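Local structure of beta-fructofuranosidase, insoluble isoenzyme CWINV1 (2OXB) at residues L372-L378 with P469-L475. The protein hydrolyses sucrose and 1-kestose, and less readily neokestose and levan, by releasing terminal non-reducing beta-D-fructofuranoside residues in the plant cell wall. The protein carries 1 engineered substitution. Sequence-based numbering, arbitrary orientation.
Sequences LFKVRDL and PHQPLSL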
ATOM      1  N   LEU A 372     -15.383   0.800 -17.716  1.00 33.13           N
ATOM      2  CA  LEU A 372     -16.104   2.030 -17.434  1.00 32.12           C
ATOM      3  C   LEU A 372     -17.579   1.659 -17.517  1.00 32.64           C
ATOM      4  O   LEU A 372     -18.165   1.645 -18.597  1.00 33.09           O
ATOM      5  CB  LEU A 372     -15.742   3.108 -18.463  1.00 31.78           C
ATOM      6  CG  LEU A 372     -14.999   4.360 -17.953  1.00 33.96           C
ATOM      7  CD1 LEU A 372     -13.638   3.992 -17.381  1.00 32.95           C
ATOM      8  CD2 LEU A 372     -14.835   5.359 -19.101  1.00 33.21           C
ATOM      9  N   PHE A 373     -18.165   1.329 -16.371  1.00 32.04           N
ATOM     10  CA  PHE A 373     -19.564   0.931 -16.317  1.00 32.88           C
ATOM     11  C   PHE A 373     -20.504   2.131 -16.332  1.00 35.10           C
ATOM     12  O   PHE A 373     -20.210   3.174 -15.741  1.00 35.74           O
ATOM     13  CB  PHE A 373     -19.840   0.102 -15.061  1.00 31.42           C
ATOM     14  CG  PHE A 373     -19.133  -1.226 -15.029  1.00 30.47           C
ATOM     15  CD1 PHE A 373     -19.544  -2.271 -15.842  1.00 31.44           C
ATOM     16  CD2 PHE A 373     -18.081  -1.446 -14.137  1.00 30.32           C
ATOM     17  CE1 PHE A 373     -18.921  -3.519 -15.762  1.00 31.24           C
ATOM     18  CE2 PHE A 373     -17.454  -2.682 -14.048  1.00 28.84           C
ATOM     19  CZ  PHE A 373     -17.874  -3.719 -14.858  1.00 30.14           C
ATOM     20  N   LYS A 374     -21.637   1.969 -17.010  1.00 36.06           N
ATOM     21  CA  LYS A 374     -22.651   3.013 -17.122  1.00 35.80           C
ATOM     22  C   LYS A 374     -23.942   2.480 -16.535  1.00 35.86           C
ATOM     23  O   LYS A 374     -24.418   1.420 -16.927  1.00 35.79           O
ATOM     24  CB  LYS A 374     -22.855   3.392 -18.593  1.00 37.75           C
ATOM     25  CG  LYS A 374     -24.151   4.136 -18.902  1.00 39.85           C
ATOM     26  CD  LYS A 374     -24.297   4.389 -20.415  1.00 41.01           C
ATOM     27  CE  LYS A 374     -25.716   4.841 -20.803  1.00 41.31           C
ATOM     28  NZ  LYS A 374     -26.750   3.783 -20.545  1.00 41.26           N
ATOM     29  N   VAL A 375     -24.498   3.217 -15.583  1.00 35.58           N
ATOM     30  CA  VAL A 375     -25.730   2.808 -14.932  1.00 35.62           C
ATOM     31  C   VAL A 375     -26.882   3.745 -15.285  1.00 36.84           C
ATOM     32  O   VAL A 375     -26.836   4.942 -14.986  1.00 35.02           O
ATOM     33  CB  VAL A 375     -25.565   2.794 -13.389  1.00 35.90           C
ATOM     34  CG1 VAL A 375     -26.907   2.535 -12.712  1.00 34.42           C
ATOM     35  CG2 VAL A 375     -24.562   1.745 -12.988  1.00 35.79           C
ATOM     36  N   ARG A 376     -27.915   3.205 -15.926  1.00 38.60           N
ATOM     37  CA  ARG A 376     -29.066   4.023 -16.273  1.00 39.14           C
ATOM     38  C   ARG A 376     -30.117   3.890 -15.180  1.00 38.47           C
ATOM     39  O   ARG A 376     -30.218   2.858 -14.514  1.00 38.43           O
ATOM     40  CB  ARG A 376     -29.646   3.620 -17.633  1.00 41.44           C
ATOM     41  CG  ARG A 376     -30.128   2.189 -17.755  1.00 43.48           C
ATOM     42  CD  ARG A 376     -30.989   2.059 -19.003  1.00 46.84           C
ATOM     43  NE  ARG A 376     -31.434   0.692 -19.228  1.00 49.12           N
ATOM     44  CZ  ARG A 376     -30.610  -0.338 -19.381  1.00 50.02           C
ATOM     45  NH1 ARG A 376     -29.297  -0.148 -19.330  1.00 49.29           N
ATOM     46  NH2 ARG A 376     -31.097  -1.556 -19.577  1.00 49.53           N
ATOM     47  N   ASP A 377     -30.885   4.950 -14.983  1.00 38.29           N
ATOM     48  CA  ASP A 377     -31.909   4.958 -13.954  1.00 38.17           C
ATOM     49  C   ASP A 377     -31.304   4.489 -12.639  1.00 37.33           C
ATOM     50  O   ASP A 377     -31.329   3.300 -12.309  1.00 36.81           O
ATOM     51  CB  ASP A 377     -33.072   4.052 -14.346  1.00 40.57           C
ATOM     52  CG  ASP A 377     -34.403   4.529 -13.775  1.00 43.07           C
ATOM     53  OD1 ASP A 377     -35.359   3.729 -13.774  1.00 45.42           O
ATOM     54  OD2 ASP A 377     -34.505   5.700 -13.339  1.00 41.91           O
ATOM     55  N   LEU A 378     -30.749   5.437 -11.897  1.00 37.41           N
ATOM     56  CA  LEU A 378     -30.130   5.152 -10.607  1.00 38.00           C
ATOM     57  C   LEU A 378     -31.211   4.886  -9.575  1.00 38.36           C
ATOM     58  O   LEU A 378     -30.944   4.316  -8.519  1.00 38.84           O
ATOM     59  CB  LEU A 378     -29.277   6.345 -10.162  1.00 36.83           C
ATOM     60  CG  LEU A 378     -27.759   6.208 -10.188  1.00 35.01           C
ATOM     61  CD1 LEU A 378     -27.121   7.559 -10.123  1.00 33.98           C
ATOM     62  CD2 LEU A 378     -27.317   5.345  -9.026  1.00 36.81           C
ATOM     63  N   PRO A 469     -22.375   8.033  -8.970  1.00 25.98           N
ATOM     64  CA  PRO A 469     -22.938   7.020  -9.861  1.00 26.17           C
ATOM     65  C   PRO A 469     -23.739   7.596 -11.032  1.00 26.54           C
ATOM     66  O   PRO A 469     -24.273   6.847 -11.851  1.00 26.22           O
ATOM     67  CB  PRO A 469     -23.782   6.155  -8.914  1.00 28.19           C
ATOM     68  CG  PRO A 469     -24.206   7.109  -7.854  1.00 27.38           C
ATOM     69  CD  PRO A 469     -22.942   7.915  -7.615  1.00 27.15           C
ATOM     70  N   HIS A 470     -23.825   8.925 -11.098  1.00 28.75           N
ATOM     71  CA  HIS A 470     -24.522   9.605 -12.193  1.00 31.13           C
ATOM     72  C   HIS A 470     -23.688   9.447 -13.457  1.00 32.26           C
ATOM     73  O   HIS A 470     -24.231   9.256 -14.551  1.00 33.43           O
ATOM     74  CB  HIS A 470     -24.700  11.097 -11.914  1.00 31.03           C
ATOM     75  CG  HIS A 470     -25.973  11.437 -11.212  1.00 32.46           C
ATOM     76  ND1 HIS A 470     -26.499  12.710 -11.211  1.00 31.34           N
ATOM     77  CD2 HIS A 470     -26.820  10.679 -10.476  1.00 32.97           C
ATOM     78  CE1 HIS A 470     -27.614  12.722 -10.504  1.00 34.15           C
ATOM     79  NE2 HIS A 470     -27.830  11.500 -10.046  1.00 32.58           N
ATOM     80  N   GLN A 471     -22.369   9.549 -13.304  1.00 31.34           N
ATOM     81  CA  GLN A 471     -21.484   9.368 -14.441  1.00 33.82           C
ATOM     82  C   GLN A 471     -21.087   7.908 -14.406  1.00 34.13           C
ATOM     83  O   GLN A 471     -21.535   7.164 -13.542  1.00 32.39           O
ATOM     84  CB  GLN A 471     -20.222  10.245 -14.347  1.00 33.40           C
ATOM     85  CG  GLN A 471     -20.059  10.994 -13.055  1.00 33.47           C
ATOM     86  CD  GLN A 471     -20.748  12.339 -13.076  1.00 35.32           C
ATOM     87  OE1 GLN A 471     -20.969  12.956 -12.029  1.00 36.41           O
ATOM     88  NE2 GLN A 471     -21.081  12.815 -14.272  1.00 34.70           N
ATOM     89  N   PRO A 472     -20.264   7.467 -15.369  1.00 35.54           N
ATOM     90  CA  PRO A 472     -19.841   6.061 -15.381  1.00 35.31           C
ATOM     91  C   PRO A 472     -18.856   5.673 -14.254  1.00 34.41           C
ATOM     92  O   PRO A 472     -18.070   6.492 -13.774  1.00 32.75           O
ATOM     93  CB  PRO A 472     -19.239   5.898 -16.780  1.00 34.77           C
ATOM     94  CG  PRO A 472     -18.746   7.288 -17.099  1.00 36.68           C
ATOM     95  CD  PRO A 472     -19.872   8.149 -16.616  1.00 35.83           C
ATOM     96  N   LEU A 473     -18.912   4.418 -13.827  1.00 32.59           N
ATOM     97  CA  LEU A 473     -18.016   3.964 -12.778  1.00 31.50           C
ATOM     98  C   LEU A 473     -16.806   3.236 -13.339  1.00 29.83           C
ATOM     99  O   LEU A 473     -16.932   2.289 -14.120  1.00 28.06           O
ATOM    100  CB  LEU A 473     -18.744   3.052 -11.790  1.00 31.86           C
ATOM    101  CG  LEU A 473     -20.191   2.678 -12.096  1.00 32.03           C
ATOM    102  CD1 LEU A 473     -20.527   1.435 -11.303  1.00 33.83           C
ATOM    103  CD2 LEU A 473     -21.141   3.828 -11.768  1.00 29.53           C
ATOM    104  N   SER A 474     -15.632   3.698 -12.925  1.00 29.69           N
ATOM    105  CA  SER A 474     -14.364   3.119 -13.343  1.00 29.56           C
ATOM    106  C   SER A 474     -13.987   1.986 -12.399  1.00 29.72           C
ATOM    107  O   SER A 474     -14.522   1.881 -11.288  1.00 30.97           O
ATOM    108  CB  SER A 474     -13.246   4.173 -13.325  1.00 28.76           C
ATOM    109  OG  SER A 474     -13.426   5.159 -14.322  1.00 27.45           O
ATOM    110  N   LEU A 475     -13.057   1.151 -12.859  1.00 27.17           N
ATOM    111  CA  LEU A 475     -12.547   0.014 -12.101  1.00 25.39           C
ATOM    112  C   LEU A 475     -11.391  -0.584 -12.891  1.00 24.49           C
ATOM    113  O   LEU A 475     -11.570  -1.072 -14.003  1.00 25.25           O
ATOM    114  CB  LEU A 475     -13.638  -1.041 -11.898  1.00 25.66           C
ATOM    115  CG  LEU A 475     -13.195  -2.354 -11.240  1.00 25.02           C
ATOM    116  CD1 LEU A 475     -12.572  -2.078  -9.887  1.00 26.41           C
ATOM    117  CD2 LEU A 475     -14.382  -3.273 -11.103  1.00 26.67           C
TER
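Phe373 and Leu473 form an antiparallel, hydrogen-bonded pair where strands 367-374 and 473-480 run side by side. Phe373 N donates to Leu473 O at 2.7 Å. Leu473 N returns a bond to Phe373 O. The N-to-C directions of segments 372-374 and 473-475 differ by 151°. Leu372 and Ser474 make the next, non-hydrogen-bonded pair on the other face of the sheet. There Leu372 CD1 lies against Ser474 OG, which is hydrogen-bonded to Lys490 NZ.

The side chain of Leu473 can be followed outward from its CB. Its CG sits 3.9 Å from Phe373 CB and also lies near Phe373 O. CD1 stays beside Phe373 CB, at 4.0 Å. CD2 meets Val375 CG2 at 4.2 Å, and the two side chains cross obliquely. Val375 CG1 is anti to the backbone N (chi1 173°), which places CG2 beside that N and anti to the carbonyl carbon. Further along the Phe373 side chain, Leu475 CD2 approaches CE2 at the ring edge, 4.3 Å away.

Past Lys374 and ahead of Leu473 the two segments are loops, but Leu378 closes back on Pro469. Its CD2 packs on Pro469 CB at 3.6 Å, and the two side chains cross at about a right angle.

Both strands belong to the antiparallel sheet of the C-terminal beta-sandwich of this family 32 glycosidase. Strand 521-530 flanks 367-374, and strand 483-488 flanks 473-480. The face bearing Phe373 and Leu473 packs on the second sheet, where Phe409 meets the Phe373 ring edge-to-face and Phe427 touches Leu473. Leu378 and Pro469 both reach Tyr439 of strand 439-446.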